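Long-range contacts in quinone oxidoreductase 1 (Escherichia coli, PDB 1QOR), which catalyses the NADPH-dependent one-electron reduction of quinones to semiquinones, working as a homodimer of the zinc-containing alcohol dehydrogenase family: residues S59-V69 with R84-Y95; L155-A163 with L283-V294. One frame throughout, in Å; residues are numbered along the deposited sequence.

In the fold
Contact 1 comes first along the chain and closes before contact 2 opens. It joins strands 65-72 and 84-87, neighbours in the mixed sheet of the GroES-like domain, together with the loops that adjoin them. Contact 2 lies in the nucleotide-binding half, where helix 152-164 meets the end of helix 273-288 and the loop after it. Their centres are about 22 Å apart, yet the two touch: V86 CG2 packs 3.8 Å from F284 CZ. Helix 115-135 lies against both, taking E64, V86 and A88 from contact 1 and I156, W160, I287 and V294 from contact 2. The pair thus spans the two domains between which NADPH is bound.

Contact 1 (S59-V69 with R84-Y95); sequences SGLGTEAAGIV and RVVYAQSALGAY
T63 reaches across with its hydroxyl, OG1 lying 2.6 Å from A88 O and donating from above that carbonyl's plane. A first torsion of 63° sets OG1 between the backbone N and carbonyl carbon and leaves CG2 anti to the carbonyl carbon, against S90 O, with L92 CD1 a little farther off. The T63 carbonyl takes a nearly straight bond from S90 N on a lone pair. Next to it, A65 and Y87 form a hydrogen-bonded antiparallel pair; the Y87 ring folds back over A65, whose O sits above one ring face while its CB comes 3.3 Å from Y87 OH. G67 and V85 make the next hydrogen-bonded pair, and between them A66 CB meets V86 CG1 at 3.5 Å.

At the other end of the contact, backbone bonds fasten the loops. G62 O is gripped twice, by G93 N in its carbonyl plane and by A94 N, 2.8 Å away and well above that plane, while L61 O accepts from Y95 N. The Y95 ring lies beside L61, with L61 CB over one face in a CH-pi contact 4.2 Å from the centroid. G62 has positive phi, and a CB there would clash with Y95 CD1. One water joins G60 N to L92 O, another L61 N to Y95 O.

Farther out, N35 bonds the Y87 hydroxyl, D44 that of Y95, and L123 N and N41 hold the E64 carboxylate. Strands 65-72 and 84-87 form a beta hairpin of the GroES-like domain, and Y95 ties its adjoining loop to D44, an NADP(+)-binding residue.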
loop_
_atom_site.group_PDB
_atom_site.type_symbol
_atom_site.label_atom_id
_atom_site.label_comp_id
_atom_site.label_asym_id
_atom_site.label_seq_id
_atom_site.Cartn_x
_atom_site.Cartn_y
_atom_site.Cartn_z
ATOM N N SER A 59 -13.259 31.512 3.289
ATOM C CA SER A 59 -13.023 30.471 4.272
ATOM C C SER A 59 -12.007 30.889 5.294
ATOM O O SER A 59 -11.155 31.760 5.026
ATOM C CB SER A 59 -12.529 29.210 3.566
ATOM O OG SER A 59 -12.301 28.159 4.484
ATOM N N GLY A 60 -12.165 30.335 6.494
ATOM C CA GLY A 60 -11.189 30.545 7.549
ATOM C C GLY A 60 -10.097 29.473 7.310
ATOM O O GLY A 60 -10.163 28.712 6.322
ATOM N N LEU A 61 -9.153 29.342 8.243
ATOM C CA LEU A 61 -8.043 28.398 8.110
ATOM C C LEU A 61 -7.619 27.815 9.473
ATOM O O LEU A 61 -7.942 28.371 10.525
ATOM C CB LEU A 61 -6.845 29.152 7.539
ATOM C CG LEU A 61 -6.202 28.806 6.202
ATOM C CD1 LEU A 61 -4.747 29.196 6.220
ATOM C CD2 LEU A 61 -6.355 27.336 5.918
ATOM N N GLY A 62 -6.868 26.712 9.446
ATOM C CA GLY A 62 -6.366 26.129 10.676
ATOM C C GLY A 62 -7.355 25.298 11.445
ATOM O O GLY A 62 -8.545 25.625 11.483
ATOM N N THR A 63 -6.902 24.159 11.961
ATOM C CA THR A 63 -7.748 23.288 12.755
ATOM C C THR A 63 -7.109 23.008 14.118
ATOM O O THR A 63 -7.629 22.159 14.855
ATOM C CB THR A 63 -7.954 21.921 12.098
ATOM O OG1 THR A 63 -6.690 21.246 12.005
ATOM C CG2 THR A 63 -8.559 22.083 10.730
ATOM N N GLU A 64 -6.017 23.714 14.455
ATOM C CA GLU A 64 -5.303 23.473 15.728
ATOM C C GLU A 64 -5.096 24.698 16.606
ATOM O O GLU A 64 -4.595 25.713 16.144
ATOM C CB GLU A 64 -3.916 22.883 15.456
ATOM C CG GLU A 64 -3.189 22.424 16.714
ATOM C CD GLU A 64 -1.717 22.036 16.471
ATOM O OE1 GLU A 64 -1.105 22.440 15.457
ATOM O OE2 GLU A 64 -1.165 21.297 17.310
ATOM N N ALA A 65 -5.444 24.603 17.884
ATOM C CA ALA A 65 -5.233 25.721 18.763
ATOM C C ALA A 65 -5.462 25.239 20.177
ATOM O O ALA A 65 -6.010 24.140 20.396
ATOM C CB ALA A 65 -6.160 26.877 18.411
ATOM N N ALA A 66 -4.996 26.047 21.132
ATOM C CA ALA A 66 -5.119 25.738 22.570
ATOM C C ALA A 66 -5.607 27.000 23.250
ATOM O O ALA A 66 -5.269 28.117 22.802
ATOM C CB ALA A 66 -3.724 25.311 23.154
ATOM N N GLY A 67 -6.409 26.851 24.299
ATOM C CA GLY A 67 -6.884 28.036 24.997
ATOM C C GLY A 67 -7.828 27.729 26.132
ATOM O O GLY A 67 -7.890 26.590 26.614
ATOM N N ILE A 68 -8.628 28.726 26.513
ATOM C CA ILE A 68 -9.586 28.553 27.606
ATOM C C ILE A 68 -11.018 28.527 27.129
ATOM O O ILE A 68 -11.443 29.352 26.320
ATOM C CB ILE A 68 -9.416 29.635 28.719
ATOM C CG1 ILE A 68 -8.058 29.475 29.399
ATOM C CG2 ILE A 68 -10.433 29.422 29.841
ATOM C CD1 ILE A 68 -7.155 30.592 29.074
ATOM N N VAL A 69 -11.759 27.549 27.615
ATOM C CA VAL A 69 -13.144 27.425 27.232
ATOM C C VAL A 69 -13.954 28.584 27.817
ATOM O O VAL A 69 -14.022 28.755 29.039
ATOM C CB VAL A 69 -13.682 26.102 27.709
ATOM C CG1 VAL A 69 -15.165 26.002 27.468
ATOM C CG2 VAL A 69 -12.972 25.009 26.983
ATOM N N ARG A 84 -8.779 24.375 30.441
ATOM C CA ARG A 84 -7.711 24.663 29.467
ATOM C C ARG A 84 -7.751 23.504 28.477
ATOM O O ARG A 84 -7.688 22.348 28.893
ATOM C CB ARG A 84 -6.343 24.686 30.139
ATOM C CG ARG A 84 -6.167 25.727 31.250
ATOM C CD ARG A 84 -4.675 26.143 31.447
ATOM N NE ARG A 84 -3.856 24.948 31.531
ATOM C CZ ARG A 84 -2.656 24.801 30.994
ATOM N NH1 ARG A 84 -2.044 25.777 30.325
ATOM N NH2 ARG A 84 -2.134 23.600 31.034
ATOM N N VAL A 85 -7.889 23.785 27.184
ATOM C CA VAL A 85 -7.981 22.697 26.198
ATOM C C VAL A 85 -7.136 22.924 24.951
ATOM O O VAL A 85 -6.695 24.056 24.676
ATOM C CB VAL A 85 -9.459 22.503 25.703
ATOM C CG1 VAL A 85 -10.386 22.232 26.848
ATOM C CG2 VAL A 85 -9.912 23.731 24.950
ATOM N N VAL A 86 -6.887 21.834 24.224
ATOM C CA VAL A 86 -6.191 21.903 22.947
ATOM C C VAL A 86 -7.062 21.104 21.976
ATOM O O VAL A 86 -7.708 20.110 22.352
ATOM C CB VAL A 86 -4.849 21.075 22.821
ATOM C CG1 VAL A 86 -3.738 21.911 22.217
ATOM C CG2 VAL A 86 -4.512 20.243 24.022
ATOM N N TYR A 87 -6.942 21.424 20.705
ATOM C CA TYR A 87 -7.651 20.661 19.697
ATOM C C TYR A 87 -6.830 20.694 18.411
ATOM O O TYR A 87 -6.095 21.667 18.157
ATOM C CB TYR A 87 -9.074 21.191 19.483
ATOM C CG TYR A 87 -9.159 22.656 19.229
ATOM C CD1 TYR A 87 -9.084 23.172 17.940
ATOM C CD2 TYR A 87 -9.320 23.541 20.298
ATOM C CE1 TYR A 87 -9.172 24.548 17.726
ATOM C CE2 TYR A 87 -9.409 24.900 20.100
ATOM C CZ TYR A 87 -9.337 25.410 18.816
ATOM O OH TYR A 87 -9.434 26.798 18.668
ATOM N N ALA A 88 -6.919 19.607 17.638
ATOM C CA ALA A 88 -6.194 19.465 16.366
ATOM C C ALA A 88 -7.130 19.317 15.156
ATOM O O ALA A 88 -6.710 19.496 13.992
ATOM C CB ALA A 88 -5.298 18.236 16.434
ATOM N N GLN A 89 -8.388 18.970 15.428
ATOM C CA GLN A 89 -9.340 18.686 14.350
ATOM C C GLN A 89 -10.631 19.492 14.412
ATOM O O GLN A 89 -11.700 18.916 14.440
ATOM C CB GLN A 89 -9.701 17.189 14.415
ATOM C CG GLN A 89 -8.516 16.253 14.313
ATOM C CD GLN A 89 -8.768 14.919 15.007
ATOM O OE1 GLN A 89 -8.900 14.849 16.257
ATOM N NE2 GLN A 89 -8.858 13.850 14.206
ATOM N N SER A 90 -10.557 20.808 14.474
ATOM C CA SER A 90 -11.780 21.562 14.548
ATOM C C SER A 90 -12.188 21.850 13.114
ATOM O O SER A 90 -11.420 21.601 12.186
ATOM C CB SER A 90 -11.508 22.885 15.248
ATOM O OG SER A 90 -10.745 23.729 14.391
ATOM N N ALA A 91 -13.392 22.388 12.924
ATOM C CA ALA A 91 -13.801 22.813 11.605
ATOM C C ALA A 91 -12.752 23.885 11.243
ATOM O O ALA A 91 -12.145 24.466 12.132
ATOM C CB ALA A 91 -15.156 23.469 11.709
ATOM N N LEU A 92 -12.569 24.177 9.970
ATOM C CA LEU A 92 -11.627 25.213 9.555
ATOM C C LEU A 92 -11.900 26.562 10.290
ATOM O O LEU A 92 -13.058 26.929 10.519
ATOM C CB LEU A 92 -11.771 25.391 8.043
ATOM C CG LEU A 92 -10.665 25.115 7.012
ATOM C CD1 LEU A 92 -9.652 24.055 7.456
ATOM C CD2 LEU A 92 -11.352 24.715 5.700
ATOM N N GLY A 93 -10.865 27.303 10.670
ATOM C CA GLY A 93 -11.084 28.557 11.354
ATOM C C GLY A 93 -10.293 28.757 12.645
ATOM O O GLY A 93 -10.447 29.800 13.307
ATOM N N ALA A 94 -9.444 27.794 13.027
ATOM C CA ALA A 94 -8.633 27.918 14.254
ATOM C C ALA A 94 -7.728 29.159 14.229
ATOM O O ALA A 94 -7.266 29.592 15.300
ATOM C CB ALA A 94 -7.835 26.669 14.522
ATOM N N TYR A 95 -7.456 29.710 13.034
ATOM C CA TYR A 95 -6.663 30.948 12.917
ATOM C C TYR A 95 -7.635 32.076 13.333
ATOM O O TYR A 95 -8.144 32.841 12.473
ATOM C CB TYR A 95 -6.230 31.228 11.473
ATOM C CG TYR A 95 -4.991 30.527 10.950
ATOM C CD1 TYR A 95 -4.576 29.286 11.452
ATOM C CD2 TYR A 95 -4.276 31.075 9.893
ATOM C CE1 TYR A 95 -3.482 28.618 10.900
ATOM C CE2 TYR A 95 -3.194 30.411 9.326
ATOM C CZ TYR A 95 -2.813 29.191 9.837
ATOM O OH TYR A 95 -1.789 28.510 9.240
HETATM O O HOH W 1 -14.215 28.883 8.194
HETATM O O HOH W 2 -9.818 31.514 10.319
#

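Contact 2 (L155-A163 with L283-V294); sequences LIACQWAKA and LFSLIASGVIKV
Q159 uses both ends of its amide on the backbone of K293: K293 N donates to Q159 OE1 at 2.8 Å along an almost straight N-H line (177°), and Q159 NE2 gives a hydrogen to K293 O at 3.0 Å on a lone pair. The second NE2 bond runs back to L155 O, one turn earlier in the helix, nearly within the amide plane, so three bonds fix the rotation of the amide. A water also donates to OE1, and another bridges Q159 O and V291 O. With an alanine in its place, K293 N and O would probably lose their mates across the contact and the loop be held mainly by packing.

Beyond the amide and the waters, the side-chain packing is apolar. The W160 side chain, its CG anti to the backbone N (chi1 -153°), brings the indole toward L286, whose CD2 stands over the six-membered ring 3.8 Å from its centroid. I292 CD1 lies 3.7 Å from W160 CE3, and L283 CD1 reaches CZ3. On the exposed side A163 CB meets V291 CG1; on the buried side I156 packs more loosely on I292 and V294.

Positive phi at G290 ends helix 273-288 in a Schellman motif, turning the chain back so that 291-294 run past Q159. Helix 152-164 begins at the NADP(+)-binding residues G152 and V153, as the first helix after strand 143-146 of the Rossmann-type parallel sheet.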
loop_
_atom_site.group_PDB
_atom_site.type_symbol
_atom_site.label_atom_id
_atom_site.label_comp_id
_atom_site.label_asym_id
_atom_site.label_seq_id
_atom_site.Cartn_x
_atom_site.Cartn_y
_atom_site.Cartn_z
ATOM N N LEU A 155 11.097 16.925 14.008
ATOM C CA LEU A 155 11.740 17.042 15.307
ATOM C C LEU A 155 11.022 16.241 16.403
ATOM O O LEU A 155 11.682 15.692 17.319
ATOM C CB LEU A 155 11.916 18.524 15.675
ATOM C CG LEU A 155 13.338 19.128 15.753
ATOM C CD1 LEU A 155 14.429 18.408 14.903
ATOM C CD2 LEU A 155 13.254 20.612 15.458
ATOM N N ILE A 156 9.687 16.140 16.327
ATOM C CA ILE A 156 8.966 15.336 17.304
ATOM C C ILE A 156 9.253 13.856 16.988
ATOM O O ILE A 156 9.427 13.023 17.894
ATOM C CB ILE A 156 7.437 15.591 17.266
ATOM C CG1 ILE A 156 7.124 16.987 17.789
ATOM C CG2 ILE A 156 6.696 14.551 18.087
ATOM C CD1 ILE A 156 5.641 17.419 17.593
ATOM N N ALA A 157 9.299 13.523 15.700
ATOM C CA ALA A 157 9.564 12.143 15.311
ATOM C C ALA A 157 10.970 11.698 15.815
ATOM O O ALA A 157 11.147 10.577 16.290
ATOM C CB ALA A 157 9.440 11.984 13.786
ATOM N N CYS A 158 11.965 12.560 15.680
ATOM C CA CYS A 158 13.316 12.246 16.168
ATOM C C CYS A 158 13.333 11.843 17.686
ATOM O O CYS A 158 13.885 10.807 18.061
ATOM C CB CYS A 158 14.208 13.456 15.949
ATOM S SG CYS A 158 14.682 13.718 14.255
ATOM N N GLN A 159 12.639 12.631 18.516
ATOM C CA GLN A 159 12.591 12.455 19.949
ATOM C C GLN A 159 11.794 11.268 20.336
ATOM O O GLN A 159 12.168 10.547 21.277
ATOM C CB GLN A 159 12.063 13.724 20.597
ATOM C CG GLN A 159 12.881 14.953 20.201
ATOM C CD GLN A 159 12.412 16.238 20.855
ATOM O OE1 GLN A 159 12.678 16.472 22.048
ATOM N NE2 GLN A 159 11.709 17.104 20.073
ATOM N N TRP A 160 10.681 11.033 19.627
ATOM C CA TRP A 160 9.866 9.858 19.921
ATOM C C TRP A 160 10.607 8.559 19.512
ATOM O O TRP A 160 10.608 7.578 20.268
ATOM C CB TRP A 160 8.484 9.952 19.254
ATOM C CG TRP A 160 7.465 9.189 19.999
ATOM C CD1 TRP A 160 7.620 7.957 20.600
ATOM C CD2 TRP A 160 6.103 9.596 20.254
ATOM N NE1 TRP A 160 6.426 7.578 21.209
ATOM C CE2 TRP A 160 5.487 8.562 21.008
ATOM C CE3 TRP A 160 5.350 10.735 19.925
ATOM C CZ2 TRP A 160 4.152 8.637 21.435
ATOM C CZ3 TRP A 160 4.029 10.815 20.351
ATOM C CH2 TRP A 160 3.442 9.769 21.100
ATOM N N ALA A 161 11.261 8.575 18.348
ATOM C CA ALA A 161 12.015 7.410 17.878
ATOM C C ALA A 161 13.117 7.053 18.909
ATOM O O ALA A 161 13.287 5.877 19.276
ATOM C CB ALA A 161 12.602 7.678 16.541
ATOM N N LYS A 162 13.862 8.057 19.368
ATOM C CA LYS A 162 14.887 7.858 20.391
ATOM C C LYS A 162 14.265 7.254 21.658
ATOM O O LYS A 162 14.742 6.250 22.173
ATOM C CB LYS A 162 15.516 9.196 20.742
ATOM C CG LYS A 162 16.564 9.144 21.803
ATOM C CD LYS A 162 17.176 10.532 21.959
ATOM C CE LYS A 162 17.735 10.783 23.372
ATOM N NZ LYS A 162 18.326 12.176 23.488
ATOM N N ALA A 163 13.178 7.837 22.147
ATOM C CA ALA A 163 12.550 7.299 23.327
ATOM C C ALA A 163 12.168 5.828 23.141
ATOM O O ALA A 163 12.130 5.065 24.101
ATOM C CB ALA A 163 11.320 8.131 23.682
ATOM N N LEU A 283 1.127 11.165 24.410
ATOM C CA LEU A 283 1.786 12.399 24.043
ATOM C C LEU A 283 2.060 13.324 25.235
ATOM O O LEU A 283 3.164 13.836 25.413
ATOM C CB LEU A 283 0.926 13.139 22.987
ATOM C CG LEU A 283 1.441 14.494 22.539
ATOM C CD1 LEU A 283 2.836 14.377 21.903
ATOM C CD2 LEU A 283 0.457 15.152 21.589
ATOM N N PHE A 284 1.024 13.594 26.006
ATOM C CA PHE A 284 1.130 14.504 27.135
ATOM C C PHE A 284 2.115 14.001 28.173
ATOM O O PHE A 284 2.807 14.797 28.803
ATOM C CB PHE A 284 -0.236 14.693 27.822
ATOM C CG PHE A 284 -1.225 15.497 27.021
ATOM C CD1 PHE A 284 -0.799 16.323 25.979
ATOM C CD2 PHE A 284 -2.589 15.464 27.352
ATOM C CE1 PHE A 284 -1.698 17.100 25.291
ATOM C CE2 PHE A 284 -3.506 16.253 26.654
ATOM C CZ PHE A 284 -3.049 17.073 25.625
ATOM N N SER A 285 2.146 12.697 28.387
ATOM C CA SER A 285 3.029 12.207 29.398
ATOM C C SER A 285 4.498 12.329 28.969
ATOM O O SER A 285 5.345 12.626 29.786
ATOM C CB SER A 285 2.619 10.803 29.844
ATOM O OG SER A 285 2.979 9.857 28.870
ATOM N N LEU A 286 4.753 12.291 27.663
ATOM C CA LEU A 286 6.098 12.387 27.111
ATOM C C LEU A 286 6.616 13.818 27.114
ATOM O O LEU A 286 7.824 14.044 27.222
ATOM C CB LEU A 286 6.110 11.835 25.693
ATOM C CG LEU A 286 6.676 10.442 25.329
ATOM C CD1 LEU A 286 7.013 9.498 26.488
ATOM C CD2 LEU A 286 5.715 9.798 24.339
ATOM N N ILE A 287 5.715 14.784 26.936
ATOM C CA ILE A 287 6.100 16.200 26.961
ATOM C C ILE A 287 6.319 16.678 28.422
ATOM O O ILE A 287 7.302 17.381 28.705
ATOM C CB ILE A 287 5.039 17.086 26.285
ATOM C CG1 ILE A 287 5.035 16.830 24.790
ATOM C CG2 ILE A 287 5.312 18.554 26.560
ATOM C CD1 ILE A 287 3.819 17.413 24.097
ATOM N N ALA A 288 5.395 16.310 29.320
ATOM C CA ALA A 288 5.476 16.662 30.736
ATOM C C ALA A 288 6.750 16.094 31.348
ATOM O O ALA A 288 7.411 16.749 32.158
ATOM C CB ALA A 288 4.284 16.140 31.483
ATOM N N SER A 289 7.121 14.888 30.949
ATOM C CA SER A 289 8.307 14.295 31.505
ATOM C C SER A 289 9.560 14.785 30.813
ATOM O O SER A 289 10.664 14.361 31.180
ATOM C CB SER A 289 8.222 12.778 31.462
ATOM O OG SER A 289 8.476 12.346 30.154
ATOM N N GLY A 290 9.418 15.700 29.851
ATOM C CA GLY A 290 10.590 16.211 29.146
ATOM C C GLY A 290 11.268 15.289 28.115
ATOM O O GLY A 290 12.349 15.607 27.596
ATOM N N VAL A 291 10.662 14.137 27.824
ATOM C CA VAL A 291 11.202 13.210 26.843
ATOM C C VAL A 291 11.048 13.838 25.453
ATOM O O VAL A 291 11.868 13.603 24.554
ATOM C CB VAL A 291 10.486 11.846 26.895
ATOM C CG1 VAL A 291 10.964 10.945 25.760
ATOM C CG2 VAL A 291 10.719 11.199 28.228
ATOM N N ILE A 292 10.019 14.651 25.261
ATOM C CA ILE A 292 9.862 15.322 23.976
ATOM C C ILE A 292 9.802 16.807 24.265
ATOM O O ILE A 292 8.955 17.228 25.027
ATOM C CB ILE A 292 8.582 14.832 23.244
ATOM C CG1 ILE A 292 8.762 13.360 22.818
ATOM C CG2 ILE A 292 8.226 15.772 22.047
ATOM C CD1 ILE A 292 7.528 12.726 22.220
ATOM N N LYS A 293 10.738 17.586 23.727
ATOM C CA LYS A 293 10.784 19.033 23.935
ATOM C C LYS A 293 10.079 19.678 22.760
ATOM O O LYS A 293 10.387 19.371 21.582
ATOM C CB LYS A 293 12.224 19.560 23.906
ATOM C CG LYS A 293 13.266 18.846 24.763
ATOM C CD LYS A 293 12.871 18.779 26.231
ATOM C CE LYS A 293 14.095 18.393 27.115
ATOM N NZ LYS A 293 14.799 17.119 26.703
ATOM N N VAL A 294 9.175 20.609 23.043
ATOM C CA VAL A 294 8.458 21.268 21.953
ATOM C C VAL A 294 8.444 22.782 22.080
ATOM O O VAL A 294 7.510 23.427 21.636
ATOM C CB VAL A 294 6.993 20.733 21.761
ATOM C CG1 VAL A 294 6.987 19.241 21.469
ATOM C CG2 VAL A 294 6.162 21.028 22.958
HETATM O O HOH W 3 13.809 11.611 23.451
HETATM O O HOH W 4 14.643 15.475 23.847
#